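Local atomic coordinates of lactate dehydrogenase, adjacent gene encodes predicted malate dehydrogenase (Cryptosporidium parvum, PDB entry 4ND2), a protein that probably catalyses the NAD-dependent interconversion of (S)-lactate and pyruvate, as a four-chain member of the lactate/malate dehydrogenase superfamily. Residues Thr156-His161 with Ser186-Gly191; Ala240-Glu245 with Lys249-Val254. One frame throughout, in Å; residues are numbered along the deposited sequence.

Contact 1 of 2, residues Thr156-His161 with Ser186-Gly191; sequences TFIAQH and SSVSVG
Ile158 meets Val188 and Val190 where a helix lies against the small antiparallel sheet of the alpha/beta C-terminal domain of the lactate/malate dehydrogenase fold. Helix 147-162 supplies the isoleucine; the two valines belong to 186-191, which includes strand 189-190, and all three side chains are buried. From CB, which the helix directs at the strand, the Ile158 side chain divides into two arms, and each arm finds its own valine. The short arm is the methyl CG2, set anti to the backbone N by chi1 of -65°, and it touches Val190 CG2 at 4.0 Å. Here the two side chains pass alongside each other, running opposite ways. The longer arm leaves through CG1 and ends in CD1. With chi2 at 160° this arm is extended, and CD1 meets Val188 tip to tip, its closest atom being CG1 at 3.7 Å.

The chain alternates here: Val188 and Val190 point to the helix, whereas Ser189 between them points away from it and shares backbone hydrogen bonds with Ser170 of the neighbouring strand 169-174. The same strand adds Val169 and Ala171 around Ile158, and Ile212 of helix 206-227 also packs on it, so Ile158 sits among apolar side chains of the sheet and of a second helix. The contact therefore joins helix to sheet by carbon-to-carbon packing alone. Val188 offers both of its branches to the isoleucine tip, for its second methyl, CG2, also lies 4.0 Å from Ile158 CD1.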
ATOM      1  N   THR A 156      -1.133 -17.729  13.511  1.00 18.24           N
ATOM      2  CA  THR A 156      -0.065 -16.985  14.174  1.00 18.30           C
ATOM      3  C   THR A 156       0.706 -17.858  15.160  1.00 18.29           C
ATOM      4  O   THR A 156       1.933 -17.822  15.191  1.00 18.26           O
ATOM      5  CB  THR A 156      -0.633 -15.740  14.890  1.00 18.32           C
ATOM      6  OG1 THR A 156      -1.180 -14.848  13.911  1.00 18.60           O
ATOM      7  CG2 THR A 156       0.440 -15.005  15.682  1.00 18.40           C
ATOM      8  N   PHE A 157      -0.018 -18.648  15.949  1.00 18.45           N
ATOM      9  CA  PHE A 157       0.602 -19.514  16.948  1.00 18.60           C
ATOM     10  C   PHE A 157       1.425 -20.627  16.299  1.00 18.61           C
ATOM     11  O   PHE A 157       2.506 -20.955  16.776  1.00 18.61           O
ATOM     12  CB  PHE A 157      -0.449 -20.106  17.894  1.00 18.86           C
ATOM     13  CG  PHE A 157      -1.236 -19.074  18.668  1.00 19.11           C
ATOM     14  CD1 PHE A 157      -0.674 -17.847  19.023  1.00 19.37           C
ATOM     15  CD2 PHE A 157      -2.537 -19.341  19.064  1.00 19.17           C
ATOM     16  CE1 PHE A 157      -1.404 -16.912  19.738  1.00 19.47           C
ATOM     17  CE2 PHE A 157      -3.267 -18.409  19.787  1.00 19.27           C
ATOM     18  CZ  PHE A 157      -2.701 -17.195  20.120  1.00 19.34           C
ATOM     19  N   ILE A 158       0.919 -21.187  15.204  1.00 18.88           N
ATOM     20  CA  ILE A 158       1.672 -22.173  14.426  1.00 19.42           C
ATOM     21  C   ILE A 158       2.932 -21.525  13.859  1.00 19.96           C
ATOM     22  O   ILE A 158       4.026 -22.086  13.959  1.00 19.70           O
ATOM     23  CB  ILE A 158       0.830 -22.755  13.272  1.00 19.40           C
ATOM     24  CG1 ILE A 158      -0.348 -23.560  13.830  1.00 19.52           C
ATOM     25  CG2 ILE A 158       1.691 -23.639  12.371  1.00 19.59           C
ATOM     26  CD1 ILE A 158      -1.481 -23.756  12.845  1.00 19.55           C
ATOM     27  N   ALA A 159       2.767 -20.339  13.273  1.00 20.14           N
ATOM     28  CA  ALA A 159       3.879 -19.600  12.670  1.00 20.84           C
ATOM     29  C   ALA A 159       4.963 -19.262  13.687  1.00 21.33           C
ATOM     30  O   ALA A 159       6.155 -19.336  13.378  1.00 21.66           O
ATOM     31  CB  ALA A 159       3.368 -18.329  12.008  1.00 20.73           C
ATOM     32  N   GLN A 160       4.544 -18.895  14.895  1.00 22.11           N
ATOM     33  CA  GLN A 160       5.483 -18.553  15.964  1.00 22.79           C
ATOM     34  C   GLN A 160       6.284 -19.766  16.439  1.00 22.79           C
ATOM     35  O   GLN A 160       7.444 -19.625  16.832  1.00 22.40           O
ATOM     36  CB  GLN A 160       4.756 -17.883  17.138  1.00 23.92           C
ATOM     37  CG  GLN A 160       4.392 -16.431  16.849  1.00 25.12           C
ATOM     38  CD  GLN A 160       3.541 -15.781  17.927  1.00 26.15           C
ATOM     39  OE1 GLN A 160       2.721 -16.434  18.575  1.00 27.64           O
ATOM     40  NE2 GLN A 160       3.719 -14.479  18.110  1.00 26.51           N
ATOM     41  N   HIS A 161       5.678 -20.952  16.401  1.00 22.76           N
ATOM     42  CA  HIS A 161       6.408 -22.176  16.728  1.00 23.10           C
ATOM     43  C   HIS A 161       7.528 -22.427  15.717  1.00 22.85           C
ATOM     44  O   HIS A 161       8.682 -22.597  16.098  1.00 22.66           O
ATOM     45  CB  HIS A 161       5.481 -23.395  16.786  1.00 23.47           C
ATOM     46  CG  HIS A 161       6.217 -24.690  16.930  1.00 23.88           C
ATOM     47  ND1 HIS A 161       6.681 -25.150  18.143  1.00 24.24           N
ATOM     48  CD2 HIS A 161       6.609 -25.601  16.008  1.00 23.98           C
ATOM     49  CE1 HIS A 161       7.315 -26.296  17.964  1.00 24.25           C
ATOM     50  NE2 HIS A 161       7.286 -26.591  16.677  1.00 24.24           N
ATOM     51  N   SER A 186      -5.985 -31.116  11.179  1.00 26.20           N
ATOM     52  CA  SER A 186      -5.770 -32.059  10.075  1.00 27.44           C
ATOM     53  C   SER A 186      -5.458 -31.379   8.738  1.00 28.16           C
ATOM     54  O   SER A 186      -4.729 -31.937   7.916  1.00 29.73           O
ATOM     55  CB  SER A 186      -6.978 -32.987   9.909  1.00 27.35           C
ATOM     56  OG  SER A 186      -8.098 -32.289   9.393  1.00 27.51           O
ATOM     57  N   SER A 187      -6.009 -30.185   8.526  1.00 28.13           N
ATOM     58  CA  SER A 187      -5.821 -29.452   7.275  1.00 27.93           C
ATOM     59  C   SER A 187      -4.857 -28.266   7.407  1.00 26.81           C
ATOM     60  O   SER A 187      -4.835 -27.385   6.550  1.00 27.12           O
ATOM     61  CB  SER A 187      -7.172 -28.963   6.756  1.00 28.32           C
ATOM     62  OG  SER A 187      -7.796 -28.119   7.705  1.00 29.40           O
ATOM     63  N   VAL A 188      -4.065 -28.242   8.477  1.00 25.43           N
ATOM     64  CA  VAL A 188      -3.020 -27.237   8.629  1.00 24.78           C
ATOM     65  C   VAL A 188      -1.860 -27.562   7.687  1.00 24.48           C
ATOM     66  O   VAL A 188      -1.482 -28.725   7.538  1.00 23.59           O
ATOM     67  CB  VAL A 188      -2.501 -27.174  10.083  1.00 24.60           C
ATOM     68  CG1 VAL A 188      -1.228 -26.344  10.183  1.00 24.67           C
ATOM     69  CG2 VAL A 188      -3.575 -26.611  11.005  1.00 24.57           C
ATOM     70  N   SER A 189      -1.307 -26.537   7.047  1.00 23.86           N
ATOM     71  CA  SER A 189      -0.070 -26.696   6.288  1.00 23.92           C
ATOM     72  C   SER A 189       0.803 -25.449   6.390  1.00 23.99           C
ATOM     73  O   SER A 189       0.298 -24.337   6.544  1.00 23.82           O
ATOM     74  CB  SER A 189      -0.354 -27.048   4.824  1.00 23.96           C
ATOM     75  OG  SER A 189      -1.181 -26.087   4.200  1.00 24.49           O
ATOM     76  N   VAL A 190       2.117 -25.661   6.337  1.00 23.61           N
ATOM     77  CA  VAL A 190       3.097 -24.582   6.357  1.00 23.65           C
ATOM     78  C   VAL A 190       3.905 -24.672   5.067  1.00 23.93           C
ATOM     79  O   VAL A 190       4.751 -25.556   4.914  1.00 23.63           O
ATOM     80  CB  VAL A 190       4.044 -24.683   7.571  1.00 23.59           C
ATOM     81  CG1 VAL A 190       5.001 -23.499   7.599  1.00 23.59           C
ATOM     82  CG2 VAL A 190       3.249 -24.770   8.869  1.00 23.65           C
ATOM     83  N   GLY A 191       3.623 -23.768   4.134  1.00 24.12           N
ATOM     84  CA  GLY A 191       4.253 -23.797   2.817  1.00 24.27           C
ATOM     85  C   GLY A 191       3.982 -25.072   2.034  1.00 24.36           C
ATOM     86  O   GLY A 191       4.793 -25.469   1.195  1.00 24.62           O
TER

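Contact 2 of 2, residues Ala240-Glu245 with Lys249-Val254; sequences AVKMAE and KDKKAV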
ATOM      1  N   ALA A 240     -12.733  -7.582  10.438  1.00 16.79           N
ATOM      2  CA  ALA A 240     -13.957  -7.054   9.833  1.00 17.01           C
ATOM      3  C   ALA A 240     -13.669  -6.305   8.532  1.00 16.99           C
ATOM      4  O   ALA A 240     -14.439  -6.403   7.575  1.00 17.05           O
ATOM      5  CB  ALA A 240     -14.679  -6.141  10.813  1.00 17.06           C
ATOM      6  N   VAL A 241     -12.561  -5.564   8.503  1.00 17.08           N
ATOM      7  CA  VAL A 241     -12.162  -4.812   7.311  1.00 17.45           C
ATOM      8  C   VAL A 241     -11.802  -5.763   6.166  1.00 17.76           C
ATOM      9  O   VAL A 241     -12.171  -5.519   5.016  1.00 17.62           O
ATOM     10  CB  VAL A 241     -10.984  -3.848   7.600  1.00 17.55           C
ATOM     11  CG1 VAL A 241     -10.479  -3.199   6.316  1.00 17.72           C
ATOM     12  CG2 VAL A 241     -11.404  -2.771   8.591  1.00 17.64           C
ATOM     13  N   LYS A 242     -11.100  -6.850   6.481  1.00 18.14           N
ATOM     14  CA  LYS A 242     -10.770  -7.857   5.471  1.00 18.62           C
ATOM     15  C   LYS A 242     -12.040  -8.428   4.844  1.00 18.24           C
ATOM     16  O   LYS A 242     -12.099  -8.635   3.635  1.00 17.87           O
ATOM     17  CB  LYS A 242      -9.923  -8.989   6.068  1.00 19.43           C
ATOM     18  CG  LYS A 242      -8.565  -8.569   6.623  1.00 20.14           C
ATOM     19  CD  LYS A 242      -7.675  -7.858   5.612  1.00 20.85           C
ATOM     20  CE  LYS A 242      -7.261  -8.772   4.466  1.00 21.52           C
ATOM     21  NZ  LYS A 242      -6.382  -8.058   3.503  1.00 22.19           N
ATOM     22  N   MET A 243     -13.063  -8.653   5.666  1.00 18.11           N
ATOM     23  CA  MET A 243     -14.353  -9.144   5.176  1.00 18.18           C
ATOM     24  C   MET A 243     -15.064  -8.106   4.307  1.00 18.09           C
ATOM     25  O   MET A 243     -15.642  -8.450   3.277  1.00 17.77           O
ATOM     26  CB  MET A 243     -15.249  -9.563   6.346  1.00 18.34           C
ATOM     27  CG  MET A 243     -14.718 -10.768   7.106  1.00 18.61           C
ATOM     28  SD  MET A 243     -15.707 -11.218   8.543  1.00 18.93           S
ATOM     29  CE  MET A 243     -17.227 -11.747   7.763  1.00 18.66           C
ATOM     30  N   ALA A 244     -15.011  -6.841   4.723  1.00 18.14           N
ATOM     31  CA  ALA A 244     -15.582  -5.744   3.940  1.00 18.44           C
ATOM     32  C   ALA A 244     -14.878  -5.593   2.590  1.00 18.77           C
ATOM     33  O   ALA A 244     -15.537  -5.372   1.570  1.00 18.55           O
ATOM     34  CB  ALA A 244     -15.513  -4.437   4.722  1.00 18.38           C
ATOM     35  N   GLU A 245     -13.548  -5.708   2.597  1.00 19.40           N
ATOM     36  CA  GLU A 245     -12.739  -5.693   1.370  1.00 19.99           C
ATOM     37  C   GLU A 245     -13.171  -6.764   0.371  1.00 19.45           C
ATOM     38  O   GLU A 245     -13.286  -6.498  -0.826  1.00 18.95           O
ATOM     39  CB  GLU A 245     -11.264  -5.942   1.688  1.00 21.32           C
ATOM     40  CG  GLU A 245     -10.503  -4.791   2.319  1.00 23.00           C
ATOM     41  CD  GLU A 245      -9.094  -5.198   2.719  1.00 24.30           C
ATOM     42  OE1 GLU A 245      -8.608  -6.235   2.218  1.00 26.15           O
ATOM     43  OE2 GLU A 245      -8.470  -4.488   3.534  1.00 25.77           O
ATOM     44  N   LYS A 249     -14.590  -5.414  -3.164  1.00 20.19           N
ATOM     45  CA  LYS A 249     -13.714  -5.660  -4.310  1.00 20.80           C
ATOM     46  C   LYS A 249     -14.037  -6.966  -5.044  1.00 20.73           C
ATOM     47  O   LYS A 249     -13.341  -7.330  -5.992  1.00 19.96           O
ATOM     48  CB  LYS A 249     -12.255  -5.645  -3.855  1.00 21.83           C
ATOM     49  CG  LYS A 249     -11.810  -4.281  -3.349  1.00 22.84           C
ATOM     50  CD  LYS A 249     -10.470  -4.349  -2.636  1.00 24.03           C
ATOM     51  CE  LYS A 249      -9.774  -2.995  -2.596  1.00 24.94           C
ATOM     52  NZ  LYS A 249      -9.624  -2.349  -3.934  1.00 25.54           N
ATOM     53  N   ASP A 250     -15.093  -7.657  -4.611  1.00 20.78           N
ATOM     54  CA  ASP A 250     -15.551  -8.890  -5.257  1.00 21.11           C
ATOM     55  C   ASP A 250     -14.397  -9.882  -5.405  1.00 21.01           C
ATOM     56  O   ASP A 250     -14.146 -10.404  -6.491  1.00 20.74           O
ATOM     57  CB  ASP A 250     -16.175  -8.572  -6.623  1.00 21.31           C
ATOM     58  CG  ASP A 250     -16.807  -9.791  -7.289  1.00 21.82           C
ATOM     59  OD1 ASP A 250     -17.409 -10.630  -6.583  1.00 21.67           O
ATOM     60  OD2 ASP A 250     -16.698  -9.905  -8.528  1.00 21.96           O
ATOM     61  N   LYS A 251     -13.701 -10.134  -4.301  1.00 21.20           N
ATOM     62  CA  LYS A 251     -12.456 -10.907  -4.328  1.00 21.70           C
ATOM     63  C   LYS A 251     -12.623 -12.403  -4.583  1.00 21.55           C
ATOM     64  O   LYS A 251     -11.674 -13.054  -5.027  1.00 21.37           O
ATOM     65  CB  LYS A 251     -11.697 -10.745  -3.011  1.00 22.35           C
ATOM     66  CG  LYS A 251     -11.049  -9.391  -2.809  1.00 23.17           C
ATOM     67  CD  LYS A 251     -10.109  -9.444  -1.617  1.00 24.14           C
ATOM     68  CE  LYS A 251      -9.630  -8.067  -1.214  1.00 25.11           C
ATOM     69  NZ  LYS A 251      -8.733  -8.144  -0.025  1.00 26.05           N
ATOM     70  N   LYS A 252     -13.801 -12.946  -4.279  1.00 21.17           N
ATOM     71  CA  LYS A 252     -13.986 -14.397  -4.177  1.00 21.34           C
ATOM     72  C   LYS A 252     -12.957 -14.965  -3.192  1.00 21.13           C
ATOM     73  O   LYS A 252     -12.326 -15.994  -3.447  1.00 21.33           O
ATOM     74  CB  LYS A 252     -13.863 -15.084  -5.549  1.00 21.49           C
ATOM     75  CG  LYS A 252     -14.571 -14.376  -6.695  1.00 21.77           C
ATOM     76  CD  LYS A 252     -16.055 -14.187  -6.440  1.00 22.04           C
ATOM     77  CE  LYS A 252     -16.729 -13.572  -7.656  1.00 22.29           C
ATOM     78  NZ  LYS A 252     -18.141 -13.179  -7.402  1.00 22.52           N
ATOM     79  N   ALA A 253     -12.784 -14.270  -2.071  1.00 21.10           N
ATOM     80  CA  ALA A 253     -11.813 -14.656  -1.057  1.00 21.02           C
ATOM     81  C   ALA A 253     -12.384 -15.764  -0.186  1.00 20.92           C
ATOM     82  O   ALA A 253     -13.579 -15.777   0.108  1.00 20.41           O
ATOM     83  CB  ALA A 253     -11.442 -13.457  -0.197  1.00 21.08           C
ATOM     84  N   VAL A 254     -11.524 -16.691   0.225  1.00 20.95           N
ATOM     85  CA  VAL A 254     -11.917 -17.722   1.174  1.00 21.20           C
ATOM     86  C   VAL A 254     -11.887 -17.104   2.568  1.00 21.18           C
ATOM     87  O   VAL A 254     -10.820 -16.774   3.088  1.00 21.32           O
ATOM     88  CB  VAL A 254     -10.992 -18.955   1.130  1.00 21.55           C
ATOM     89  CG1 VAL A 254     -11.439 -19.986   2.160  1.00 21.90           C
ATOM     90  CG2 VAL A 254     -10.980 -19.569  -0.262  1.00 21.53           C
TER
HETATM   91  O   HOH W   1     -10.246  -9.652   1.894  1.00 28.89           O
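A Schellman motif ends helix 234-248, and the chain turns through it toward strand 253-261 of the C-terminal domain. Asp250, with a positive phi of 52°, is the first residue to leave helical geometry. Just before it, Lys249 N donates to Glu245 O at 2.9 Å, the i to i-4 bond of the last helical turn.

Side chains tie the same elements together. The extended side chain of Lys251 runs back toward the helix and passes slantwise across that of Glu245, placing NZ 2.9 Å from Glu245 OE1 in a salt bridge on the anti lone pair. Lys242, one turn earlier, curls round to the same oxygen: successive torsions near -60° bring its NZ to 3.2 Å from Glu245 OE1, on the syn side, 21° out of the carboxylate plane. One carboxylate oxygen thus serves two lysines whose NZ atoms are only 4.2 Å apart, and its negative charge probably offsets their mutual repulsion. Within the turn, Asp250 OD1 pairs with Lys252 NZ, and OD2 with Arg4 of the fourth subunit. A water completes the link between helix and turn, donating to Lys242 O at 2.7 Å and accepting from Lys251 NZ.

Both contacts lie in the alpha/beta C-terminal domain, but in separate parts of it: their centres are 22 Å apart and their nearest atoms about 10 Å. Contact 1 comes first along the chain and is complete before the residues of contact 2 begin, and they use different sheets. Contact 1 joins helix 147-162 to the four-stranded antiparallel sheet, and contact 2 leads from helix 234-248 into the three-stranded one. Their chemistry differs too, a buried apolar seam against a charged network at the surface. The second subunit touches both: its Gly192 packs on Ser187 of contact 1, and its Asp168 accepts a hydrogen bond from Val254 N through OD2, so both regions contribute to subunit association within the tetramer.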